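Local coordinates for sulfate transporter/antisigma-factor antagonist STAS (Planctomyces limnophilus, PDB 3T6O), which probably acts as an anti-sigma-factor antagonist through its STAS domain, at residues Q47-E56 against D79-V89; V32-M43 against F65-I76. One frame throughout, in Å; residues are numbered along the deposited sequence.

How the contacts relate
Contact 1 pairs parallel strands 50-54 and 83-87, two neighbours in the sheet's interior, and contact 2 packs together the two helices that lie on the V51, I53 and F84 face of that sheet. The pair makes a worked example of how an alpha/beta domain layers helices on strands. The segments alternate along the chain, 32-43 leading into 47-56 and 65-76 into 79-89, and the centres of the two contacts lie about 12 Å apart. They touch directly. R49 NH1 stands 3.0 Å from M43 O, a probable hydrogen bond, while F84 CZ comes within 3.4 Å of L69 O and I76 CD1 within 3.6 Å of V83 O.

Contact 1: residues Q47-E56 against D79-V89; sequences QPRKVLIDLE and DQQGVFALCSV
Strands 50-54 and 83-87 run parallel at 20°, joined by backbone hydrogen bonds, the first from V83 N to R49 O and the last from L55 N to C87 O. At the entrance to the pair R49 grips D79 side-on: R49 NE meets D79 OD2 at 3.0 Å and R49 NH2 meets D79 OD1 at 3.0 Å, both on the syn sides, with the guanidinium and carboxylate planes 34° apart. The backbone N of R49 takes the anti lone pair of D79 OD2 at 3.1 Å, so three bonds fix the carboxylate. Replacing D79 with an alanine would probably leave the R49 guanidinium without this charge partner and its backbone N without an acceptor. Further along, I53 CB lies beside L86 CD2 at 3.6 Å, and I53 CG1 reaches F84 CZ at 3.8 Å. F84 holds CG anti to its own N (chi1 -173°), which turns the ring toward V51 and I53. At the end of strand 50-54, D54 OD1 accepts from E56 N, an Asx turn. Helix 63-76 covers V51 and F84 through I76, helix 112-118 packs on L52 and C87 from the other face, and strand 15-19 flanks 50-54.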
loop_
_atom_site.group_PDB
_atom_site.type_symbol
_atom_site.label_atom_id
_atom_site.label_comp_id
_atom_site.label_asym_id
_atom_site.label_seq_id
_atom_site.Cartn_x
_atom_site.Cartn_y
_atom_site.Cartn_z
ATOM N N GLN A 47 -22.759 -10.814 -11.321
ATOM C CA GLN A 47 -23.146 -10.938 -9.898
ATOM C C GLN A 47 -24.036 -12.163 -9.660
ATOM O O GLN A 47 -24.912 -12.443 -10.464
ATOM C CB GLN A 47 -23.957 -9.689 -9.475
ATOM C CG GLN A 47 -23.176 -8.476 -8.856
ATOM C CD GLN A 47 -22.065 -7.889 -9.726
ATOM O OE1 GLN A 47 -21.247 -8.621 -10.292
ATOM N NE2 GLN A 47 -21.989 -6.561 -9.774
ATOM N N PRO A 48 -23.787 -12.940 -8.590
ATOM C CA PRO A 48 -22.674 -12.913 -7.636
ATOM C C PRO A 48 -21.442 -13.620 -8.223
ATOM O O PRO A 48 -21.554 -14.687 -8.790
ATOM C CB PRO A 48 -23.227 -13.738 -6.475
ATOM C CG PRO A 48 -24.024 -14.809 -7.169
ATOM C CD PRO A 48 -24.589 -14.166 -8.426
ATOM N N ARG A 49 -20.273 -13.019 -8.071
ATOM C CA ARG A 49 -19.048 -13.614 -8.558
ATOM C C ARG A 49 -18.474 -14.498 -7.484
ATOM O O ARG A 49 -18.347 -14.084 -6.321
ATOM C CB ARG A 49 -18.019 -12.538 -8.881
ATOM C CG ARG A 49 -18.282 -11.812 -10.171
ATOM C CD ARG A 49 -17.402 -10.553 -10.343
ATOM N NE ARG A 49 -17.976 -9.455 -9.614
ATOM C CZ ARG A 49 -17.493 -8.219 -9.600
ATOM N NH1 ARG A 49 -16.395 -7.905 -10.277
ATOM N NH2 ARG A 49 -18.136 -7.305 -8.898
ATOM N N LYS A 50 -18.052 -15.681 -7.900
ATOM C CA LYS A 50 -17.474 -16.654 -7.025
ATOM C C LYS A 50 -16.126 -17.056 -7.632
ATOM O O LYS A 50 -16.056 -17.418 -8.829
ATOM C CB LYS A 50 -18.433 -17.850 -6.922
ATOM C CG LYS A 50 -19.681 -17.549 -6.101
ATOM C CD LYS A 50 -20.670 -18.675 -6.109
ATOM C CE LYS A 50 -21.827 -18.353 -5.179
ATOM N NZ LYS A 50 -22.801 -19.469 -5.013
ATOM N N VAL A 51 -15.076 -16.980 -6.817
ATOM C CA VAL A 51 -13.710 -17.190 -7.236
ATOM C C VAL A 51 -13.026 -18.151 -6.242
ATOM O O VAL A 51 -13.158 -17.997 -5.034
ATOM C CB VAL A 51 -12.936 -15.804 -7.337
ATOM C CG1 VAL A 51 -11.428 -16.050 -7.457
ATOM C CG2 VAL A 51 -13.438 -15.003 -8.517
ATOM N N LEU A 52 -12.253 -19.103 -6.766
ATOM C CA LEU A 52 -11.558 -20.068 -5.978
ATOM C C LEU A 52 -10.133 -20.042 -6.404
ATOM O O LEU A 52 -9.858 -20.220 -7.585
ATOM C CB LEU A 52 -12.137 -21.469 -6.264
ATOM C CG LEU A 52 -11.464 -22.652 -5.542
ATOM C CD1 LEU A 52 -11.549 -22.460 -3.977
ATOM C CD2 LEU A 52 -12.111 -23.994 -5.996
ATOM N N ILE A 53 -9.207 -19.868 -5.465
ATOM C CA ILE A 53 -7.788 -19.879 -5.788
ATOM C C ILE A 53 -7.308 -21.261 -5.383
ATOM O O ILE A 53 -7.209 -21.591 -4.184
ATOM C CB ILE A 53 -7.010 -18.825 -4.988
ATOM C CG1 ILE A 53 -7.746 -17.482 -5.034
ATOM C CG2 ILE A 53 -5.554 -18.704 -5.465
ATOM C CD1 ILE A 53 -7.872 -16.887 -6.411
ATOM N N ASP A 54 -7.018 -22.079 -6.372
ATOM C CA ASP A 54 -6.591 -23.430 -6.110
ATOM C C ASP A 54 -5.064 -23.485 -6.077
ATOM O O ASP A 54 -4.398 -23.482 -7.138
ATOM C CB ASP A 54 -7.171 -24.369 -7.149
ATOM C CG ASP A 54 -6.725 -25.843 -6.960
ATOM O OD1 ASP A 54 -5.946 -26.173 -6.039
ATOM O OD2 ASP A 54 -7.201 -26.670 -7.746
ATOM N N LEU A 55 -4.539 -23.637 -4.862
ATOM C CA LEU A 55 -3.113 -23.487 -4.616
ATOM C C LEU A 55 -2.348 -24.797 -4.668
ATOM O O LEU A 55 -1.204 -24.859 -4.218
ATOM C CB LEU A 55 -2.912 -22.741 -3.301
ATOM C CG LEU A 55 -3.205 -21.227 -3.480
ATOM C CD1 LEU A 55 -3.390 -20.466 -2.158
ATOM C CD2 LEU A 55 -2.074 -20.477 -4.265
ATOM N N GLU A 56 -2.943 -25.844 -5.253
ATOM C CA GLU A 56 -2.272 -27.138 -5.272
ATOM C C GLU A 56 -0.970 -27.011 -6.062
ATOM O O GLU A 56 -0.947 -26.455 -7.150
ATOM C CB GLU A 56 -3.162 -28.224 -5.924
ATOM C CG GLU A 56 -2.555 -29.668 -5.819
ATOM C CD GLU A 56 -3.546 -30.746 -6.284
ATOM O OE1 GLU A 56 -4.407 -30.470 -7.148
ATOM O OE2 GLU A 56 -3.459 -31.888 -5.799
ATOM N N ASP A 79 -20.172 -7.740 -4.101
ATOM C CA ASP A 79 -21.328 -8.559 -4.420
ATOM C C ASP A 79 -21.884 -9.183 -3.132
ATOM O O ASP A 79 -21.141 -9.795 -2.371
ATOM C CB ASP A 79 -20.942 -9.686 -5.380
ATOM C CG ASP A 79 -20.376 -9.179 -6.677
ATOM O OD1 ASP A 79 -20.318 -7.945 -6.898
ATOM O OD2 ASP A 79 -19.972 -10.031 -7.475
ATOM N N GLN A 80 -23.177 -9.060 -2.888
ATOM C CA GLN A 80 -23.728 -9.573 -1.630
ATOM C C GLN A 80 -23.491 -11.072 -1.409
ATOM O O GLN A 80 -23.243 -11.505 -0.266
ATOM C CB GLN A 80 -25.234 -9.280 -1.507
ATOM C CG GLN A 80 -25.528 -7.906 -0.942
ATOM C CD GLN A 80 -26.976 -7.492 -1.184
ATOM O OE1 GLN A 80 -27.839 -7.628 -0.299
ATOM N NE2 GLN A 80 -27.254 -7.006 -2.395
ATOM N N GLN A 81 -23.606 -11.867 -2.470
ATOM C CA GLN A 81 -23.319 -13.291 -2.318
ATOM C C GLN A 81 -22.034 -13.705 -3.039
ATOM O O GLN A 81 -21.849 -14.861 -3.333
ATOM C CB GLN A 81 -24.531 -14.147 -2.714
ATOM C CG GLN A 81 -25.656 -14.087 -1.659
ATOM C CD GLN A 81 -27.041 -14.016 -2.279
ATOM O OE1 GLN A 81 -27.245 -13.313 -3.283
ATOM N NE2 GLN A 81 -28.003 -14.741 -1.692
ATOM N N GLY A 82 -21.152 -12.750 -3.278
ATOM C CA GLY A 82 -19.811 -13.009 -3.821
ATOM C C GLY A 82 -19.030 -13.914 -2.882
ATOM O O GLY A 82 -19.382 -14.020 -1.710
ATOM N N VAL A 83 -18.012 -14.606 -3.378
ATOM C CA VAL A 83 -17.212 -15.469 -2.523
ATOM C C VAL A 83 -15.846 -15.528 -3.115
ATOM O O VAL A 83 -15.696 -15.758 -4.310
ATOM C CB VAL A 83 -17.742 -16.948 -2.436
ATOM C CG1 VAL A 83 -16.770 -17.824 -1.624
ATOM C CG2 VAL A 83 -19.170 -17.022 -1.904
ATOM N N PHE A 84 -14.842 -15.338 -2.276
ATOM C CA PHE A 84 -13.453 -15.429 -2.686
ATOM C C PHE A 84 -12.846 -16.460 -1.743
ATOM O O PHE A 84 -12.736 -16.192 -0.531
ATOM C CB PHE A 84 -12.760 -14.063 -2.517
ATOM C CG PHE A 84 -11.357 -14.011 -3.087
ATOM C CD1 PHE A 84 -10.290 -14.392 -2.336
ATOM C CD2 PHE A 84 -11.125 -13.510 -4.356
ATOM C CE1 PHE A 84 -8.992 -14.357 -2.839
ATOM C CE2 PHE A 84 -9.855 -13.469 -4.881
ATOM C CZ PHE A 84 -8.773 -13.894 -4.111
ATOM N N ALA A 85 -12.518 -17.635 -2.272
ATOM C CA ALA A 85 -12.147 -18.822 -1.480
ATOM C C ALA A 85 -10.772 -19.360 -1.906
ATOM O O ALA A 85 -10.268 -19.122 -3.018
ATOM C CB ALA A 85 -13.251 -19.942 -1.621
ATOM N N LEU A 86 -10.139 -20.078 -1.000
ATOM C CA LEU A 86 -8.909 -20.796 -1.325
ATOM C C LEU A 86 -9.128 -22.299 -1.151
ATOM O O LEU A 86 -10.061 -22.725 -0.435
ATOM C CB LEU A 86 -7.811 -20.354 -0.393
ATOM C CG LEU A 86 -7.546 -18.864 -0.157
ATOM C CD1 LEU A 86 -6.335 -18.713 0.809
ATOM C CD2 LEU A 86 -7.281 -18.137 -1.432
ATOM N N CYS A 87 -8.295 -23.100 -1.813
ATOM C CA CYS A 87 -8.234 -24.528 -1.542
ATOM C C CYS A 87 -6.863 -25.087 -1.818
ATOM O O CYS A 87 -6.045 -24.439 -2.438
ATOM C CB CYS A 87 -9.279 -25.363 -2.303
ATOM S SG CYS A 87 -9.079 -25.437 -4.108
ATOM N N SER A 88 -6.621 -26.275 -1.271
ATOM C CA SER A 88 -5.397 -27.033 -1.521
ATOM C C SER A 88 -4.144 -26.257 -1.138
ATOM O O SER A 88 -3.122 -26.302 -1.824
ATOM C CB SER A 88 -5.358 -27.518 -2.977
ATOM O OG SER A 88 -6.403 -28.452 -3.122
ATOM N N VAL A 89 -4.230 -25.600 0.009
ATOM C CA VAL A 89 -3.140 -24.729 0.504
ATOM C C VAL A 89 -2.199 -25.631 1.263
ATOM O O VAL A 89 -2.624 -26.354 2.182
ATOM C CB VAL A 89 -3.679 -23.617 1.401
ATOM C CG1 VAL A 89 -2.539 -22.558 1.785
ATOM C CG2 VAL A 89 -4.793 -22.934 0.733
HETATM O O HOH W 1 -7.355 -29.092 -5.521
#

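Contact 2: residues V32-M43 against F65-I76; sequences VEQIASTFLAAM and FIELLVRGWKRI
L68 pushes its branched end between V32, A36, F39 and L40, a knob in a hole of the neighbouring helix. Its two methyls divide the work: L68 CD1 meets A36 CB at 3.9 Å, whereas CD2 lies against I35 CG1 and V32 CG1. F39 slides past L68 in the opposite direction, its CD2 3.6 Å from L68 CG. With CG anti to the backbone N (chi1 175°), the F39 ring extends across to G72, where F39 CE2 comes within 3.7 Å of G72 CA; a beta carbon on G72 would run into this ring, so the glycine permits the close approach. L40 returns the interlock as a knob among L68, R71, G72 and R75. Its CD1 sits over one face of the R71 guanidinium, 3.3 Å from R71 NH2, and CD2 lies over a face of the R75 guanidinium. Both arginines form salt bridges with E95 of a third subunit, while R75 NH1 also donates to R71 O from above the carbonyl plane. Selenomethionine M43 closes the far end, its CG 3.7 Å from G72 CA. The helices run nearly parallel, crossing at -17° with axes 9.8 Å apart, and F39 and L69 both rest on I53 of strand 50-54. Neighbouring parallel helices on one face of a central sheet, each followed by a parallel strand, are characteristic of the alpha/beta STAS fold.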
loop_
_atom_site.group_PDB
_atom_site.type_symbol
_atom_site.label_atom_id
_atom_site.label_comp_id
_atom_site.label_asym_id
_atom_site.label_seq_id
_atom_site.Cartn_x
_atom_site.Cartn_y
_atom_site.Cartn_z
ATOM N N VAL A 32 4.495 -12.888 -9.506
ATOM C CA VAL A 32 3.253 -12.175 -9.269
ATOM C C VAL A 32 3.030 -11.181 -10.417
ATOM O O VAL A 32 1.914 -11.076 -10.908
ATOM C CB VAL A 32 3.214 -11.506 -7.877
ATOM C CG1 VAL A 32 2.047 -10.547 -7.779
ATOM C CG2 VAL A 32 3.139 -12.569 -6.778
ATOM N N GLU A 33 4.091 -10.524 -10.897
ATOM C CA GLU A 33 3.946 -9.612 -12.060
ATOM C C GLU A 33 3.525 -10.364 -13.283
ATOM O O GLU A 33 2.796 -9.824 -14.113
ATOM C CB GLU A 33 5.214 -8.864 -12.476
ATOM C CG GLU A 33 4.979 -7.865 -13.736
ATOM C CD GLU A 33 5.241 -8.452 -15.173
ATOM O OE1 GLU A 33 5.943 -9.478 -15.292
ATOM O OE2 GLU A 33 4.761 -7.857 -16.195
ATOM N N GLN A 34 4.005 -11.590 -13.438
ATOM C CA GLN A 34 3.690 -12.367 -14.644
ATOM C C GLN A 34 2.216 -12.696 -14.721
ATOM O O GLN A 34 1.684 -12.760 -15.791
ATOM C CB GLN A 34 4.445 -13.696 -14.700
ATOM C CG GLN A 34 5.907 -13.631 -15.080
ATOM C CD GLN A 34 6.536 -15.044 -15.032
ATOM O OE1 GLN A 34 6.091 -15.972 -15.737
ATOM N NE2 GLN A 34 7.534 -15.216 -14.182
ATOM N N ILE A 35 1.567 -12.920 -13.592
ATOM C CA ILE A 35 0.216 -13.475 -13.577
ATOM C C ILE A 35 -0.862 -12.436 -13.278
ATOM O O ILE A 35 -2.050 -12.738 -13.392
ATOM C CB ILE A 35 0.086 -14.631 -12.560
ATOM C CG1 ILE A 35 0.157 -14.126 -11.111
ATOM C CG2 ILE A 35 1.142 -15.703 -12.829
ATOM C CD1 ILE A 35 0.009 -15.250 -10.034
ATOM N N ALA A 36 -0.448 -11.219 -12.915
ATOM C CA ALA A 36 -1.371 -10.208 -12.359
ATOM C C ALA A 36 -2.469 -9.868 -13.323
ATOM O O ALA A 36 -3.650 -9.836 -12.951
ATOM C CB ALA A 36 -0.618 -8.932 -11.955
ATOM N N SER A 37 -2.075 -9.682 -14.577
ATOM C CA SER A 37 -2.995 -9.295 -15.626
ATOM C C SER A 37 -4.099 -10.336 -15.936
ATOM O O SER A 37 -5.297 -10.018 -15.983
ATOM C CB SER A 37 -2.177 -8.926 -16.870
ATOM O OG SER A 37 -3.030 -8.711 -17.950
ATOM N N THR A 38 -3.712 -11.583 -16.106
ATOM C CA THR A 38 -4.688 -12.649 -16.310
ATOM C C THR A 38 -5.566 -12.798 -15.064
ATOM O O THR A 38 -6.770 -12.910 -15.165
ATOM C CB THR A 38 -3.944 -13.969 -16.688
ATOM O OG1 THR A 38 -3.206 -13.703 -17.870
ATOM C CG2 THR A 38 -4.872 -15.127 -16.987
ATOM N N PHE A 39 -4.957 -12.750 -13.881
ATOM C CA PHE A 39 -5.683 -12.882 -12.664
ATOM C C PHE A 39 -6.757 -11.810 -12.484
ATOM O O PHE A 39 -7.951 -12.107 -12.213
ATOM C CB PHE A 39 -4.702 -12.874 -11.504
ATOM C CG PHE A 39 -5.351 -12.892 -10.178
ATOM C CD1 PHE A 39 -5.900 -14.069 -9.688
ATOM C CD2 PHE A 39 -5.425 -11.755 -9.400
ATOM C CE1 PHE A 39 -6.524 -14.107 -8.435
ATOM C CE2 PHE A 39 -6.037 -11.781 -8.141
ATOM C CZ PHE A 39 -6.610 -12.949 -7.668
ATOM N N LEU A 40 -6.347 -10.549 -12.638
ATOM C CA LEU A 40 -7.279 -9.450 -12.422
ATOM C C LEU A 40 -8.365 -9.438 -13.506
ATOM O O LEU A 40 -9.516 -9.158 -13.217
ATOM C CB LEU A 40 -6.543 -8.091 -12.312
ATOM C CG LEU A 40 -5.644 -7.904 -11.084
ATOM C CD1 LEU A 40 -4.982 -6.557 -11.147
ATOM C CD2 LEU A 40 -6.426 -8.015 -9.791
ATOM N N ALA A 41 -8.030 -9.812 -14.730
ATOM C CA ALA A 41 -9.060 -9.833 -15.786
ATOM C C ALA A 41 -10.091 -10.946 -15.503
ATOM O O ALA A 41 -11.239 -10.789 -15.846
ATOM C CB ALA A 41 -8.433 -9.979 -17.235
ATOM N N ALA A 42 -9.692 -12.013 -14.810
ATOM C CA ALA A 42 -10.608 -13.090 -14.424
ATOM C C ALA A 42 -11.566 -12.691 -13.273
ATOM O O ALA A 42 -12.394 -13.477 -12.872
ATOM C CB ALA A 42 -9.816 -14.342 -14.007
HETATM N N MSE A 43 -11.453 -11.484 -12.731
HETATM C CA MSE A 43 -12.289 -11.103 -11.612
HETATM C C MSE A 43 -13.609 -10.458 -12.036
HETATM O O MSE A 43 -14.269 -9.819 -11.231
HETATM C CB MSE A 43 -11.527 -10.112 -10.725
HETATM C CG MSE A 43 -10.303 -10.687 -10.001
HETATM SE SE MSE A 43 -10.605 -12.165 -8.829
HETATM C CE MSE A 43 -9.926 -13.622 -9.946
ATOM N N PHE A 65 2.275 -11.920 -3.316
ATOM C CA PHE A 65 1.159 -12.710 -3.768
ATOM C C PHE A 65 -0.085 -12.446 -2.945
ATOM O O PHE A 65 -1.176 -12.362 -3.499
ATOM C CB PHE A 65 1.511 -14.172 -3.749
ATOM C CG PHE A 65 0.404 -15.070 -4.259
ATOM C CD1 PHE A 65 -0.046 -14.976 -5.570
ATOM C CD2 PHE A 65 -0.197 -15.981 -3.425
ATOM C CE1 PHE A 65 -1.065 -15.845 -6.030
ATOM C CE2 PHE A 65 -1.200 -16.839 -3.867
ATOM C CZ PHE A 65 -1.626 -16.769 -5.190
ATOM N N ILE A 66 0.048 -12.277 -1.639
ATOM C CA ILE A 66 -1.115 -11.978 -0.824
ATOM C C ILE A 66 -1.714 -10.651 -1.262
ATOM O O ILE A 66 -2.929 -10.511 -1.308
ATOM C CB ILE A 66 -0.806 -11.953 0.687
ATOM C CG1 ILE A 66 -0.449 -13.368 1.168
ATOM C CG2 ILE A 66 -2.033 -11.477 1.478
ATOM C CD1 ILE A 66 -0.194 -13.426 2.687
ATOM N N GLU A 67 -0.851 -9.687 -1.561
ATOM C CA GLU A 67 -1.268 -8.400 -2.078
ATOM C C GLU A 67 -2.071 -8.538 -3.389
ATOM O O GLU A 67 -3.120 -7.911 -3.539
ATOM C CB GLU A 67 -0.067 -7.498 -2.343
ATOM C CG GLU A 67 0.473 -6.846 -1.133
ATOM C CD GLU A 67 1.778 -6.059 -1.411
ATOM O OE1 GLU A 67 2.162 -5.890 -2.623
ATOM O OE2 GLU A 67 2.382 -5.635 -0.400
ATOM N N LEU A 68 -1.585 -9.355 -4.310
ATOM C CA LEU A 68 -2.380 -9.598 -5.544
ATOM C C LEU A 68 -3.752 -10.163 -5.234
ATOM O O LEU A 68 -4.748 -9.717 -5.778
ATOM C CB LEU A 68 -1.678 -10.556 -6.492
ATOM C CG LEU A 68 -2.361 -10.793 -7.869
ATOM C CD1 LEU A 68 -2.607 -9.488 -8.651
ATOM C CD2 LEU A 68 -1.491 -11.739 -8.665
ATOM N N LEU A 69 -3.802 -11.177 -4.374
ATOM C CA LEU A 69 -5.072 -11.817 -4.015
ATOM C C LEU A 69 -6.087 -10.786 -3.453
ATOM O O LEU A 69 -7.300 -10.814 -3.776
ATOM C CB LEU A 69 -4.831 -12.963 -3.056
ATOM C CG LEU A 69 -4.159 -14.298 -3.496
ATOM C CD1 LEU A 69 -4.238 -15.348 -2.382
ATOM C CD2 LEU A 69 -4.754 -14.866 -4.736
ATOM N N VAL A 70 -5.565 -9.836 -2.678
ATOM C CA VAL A 70 -6.377 -8.786 -2.046
ATOM C C VAL A 70 -6.940 -7.880 -3.144
ATOM O O VAL A 70 -8.085 -7.472 -3.078
ATOM C CB VAL A 70 -5.567 -8.034 -0.975
ATOM C CG1 VAL A 70 -6.229 -6.736 -0.538
ATOM C CG2 VAL A 70 -5.306 -8.964 0.290
ATOM N N ARG A 71 -6.153 -7.621 -4.179
ATOM C CA ARG A 71 -6.642 -6.833 -5.313
ATOM C C ARG A 71 -7.777 -7.528 -6.019
ATOM O O ARG A 71 -8.735 -6.877 -6.453
ATOM C CB ARG A 71 -5.532 -6.502 -6.322
ATOM C CG ARG A 71 -4.438 -5.650 -5.770
ATOM C CD ARG A 71 -3.293 -5.505 -6.779
ATOM N NE ARG A 71 -3.718 -4.709 -7.895
ATOM C CZ ARG A 71 -3.094 -4.605 -9.068
ATOM N NH1 ARG A 71 -1.983 -5.290 -9.308
ATOM N NH2 ARG A 71 -3.590 -3.783 -9.998
ATOM N N GLY A 72 -7.659 -8.829 -6.182
ATOM C CA GLY A 72 -8.716 -9.635 -6.790
ATOM C C GLY A 72 -9.943 -9.600 -5.904
ATOM O O GLY A 72 -11.049 -9.317 -6.355
ATOM N N TRP A 73 -9.736 -9.857 -4.626
ATOM C CA TRP A 73 -10.847 -9.883 -3.690
ATOM C C TRP A 73 -11.615 -8.563 -3.649
ATOM O O TRP A 73 -12.844 -8.579 -3.612
ATOM C CB TRP A 73 -10.352 -10.322 -2.296
ATOM C CG TRP A 73 -11.328 -10.075 -1.188
ATOM C CD1 TRP A 73 -12.488 -10.753 -0.923
ATOM C CD2 TRP A 73 -11.209 -9.076 -0.196
ATOM N NE1 TRP A 73 -13.101 -10.229 0.182
ATOM C CE2 TRP A 73 -12.347 -9.178 0.640
ATOM C CE3 TRP A 73 -10.280 -8.060 0.040
ATOM C CZ2 TRP A 73 -12.565 -8.314 1.707
ATOM C CZ3 TRP A 73 -10.490 -7.195 1.114
ATOM C CH2 TRP A 73 -11.619 -7.334 1.939
ATOM N N LYS A 74 -10.897 -7.415 -3.674
ATOM C CA LYS A 74 -11.554 -6.095 -3.638
ATOM C C LYS A 74 -12.458 -5.864 -4.862
ATOM O O LYS A 74 -13.454 -5.120 -4.798
ATOM C CB LYS A 74 -10.508 -4.955 -3.555
ATOM C CG LYS A 74 -9.810 -4.851 -2.214
ATOM C CD LYS A 74 -8.858 -3.666 -2.137
ATOM C CE LYS A 74 -8.037 -3.748 -0.848
ATOM N NZ LYS A 74 -6.982 -2.711 -0.636
ATOM N N ARG A 75 -12.090 -6.474 -5.972
ATOM C CA ARG A 75 -12.889 -6.373 -7.173
ATOM C C ARG A 75 -14.193 -7.140 -7.051
ATOM O O ARG A 75 -15.194 -6.732 -7.628
ATOM C CB ARG A 75 -12.106 -6.837 -8.419
ATOM C CG ARG A 75 -11.227 -5.722 -8.970
ATOM C CD ARG A 75 -10.060 -6.262 -9.719
ATOM N NE ARG A 75 -9.278 -5.215 -10.363
ATOM C CZ ARG A 75 -8.378 -4.462 -9.735
ATOM N NH1 ARG A 75 -8.140 -4.633 -8.447
ATOM N NH2 ARG A 75 -7.697 -3.571 -10.404
ATOM N N ILE A 76 -14.202 -8.241 -6.324
ATOM C CA ILE A 76 -15.446 -8.990 -6.227
ATOM C C ILE A 76 -16.221 -8.818 -4.904
ATOM O O ILE A 76 -17.396 -9.148 -4.852
ATOM C CB ILE A 76 -15.224 -10.453 -6.560
ATOM C CG1 ILE A 76 -14.707 -11.212 -5.394
ATOM C CG2 ILE A 76 -14.250 -10.685 -7.816
ATOM C CD1 ILE A 76 -14.701 -12.645 -5.721
#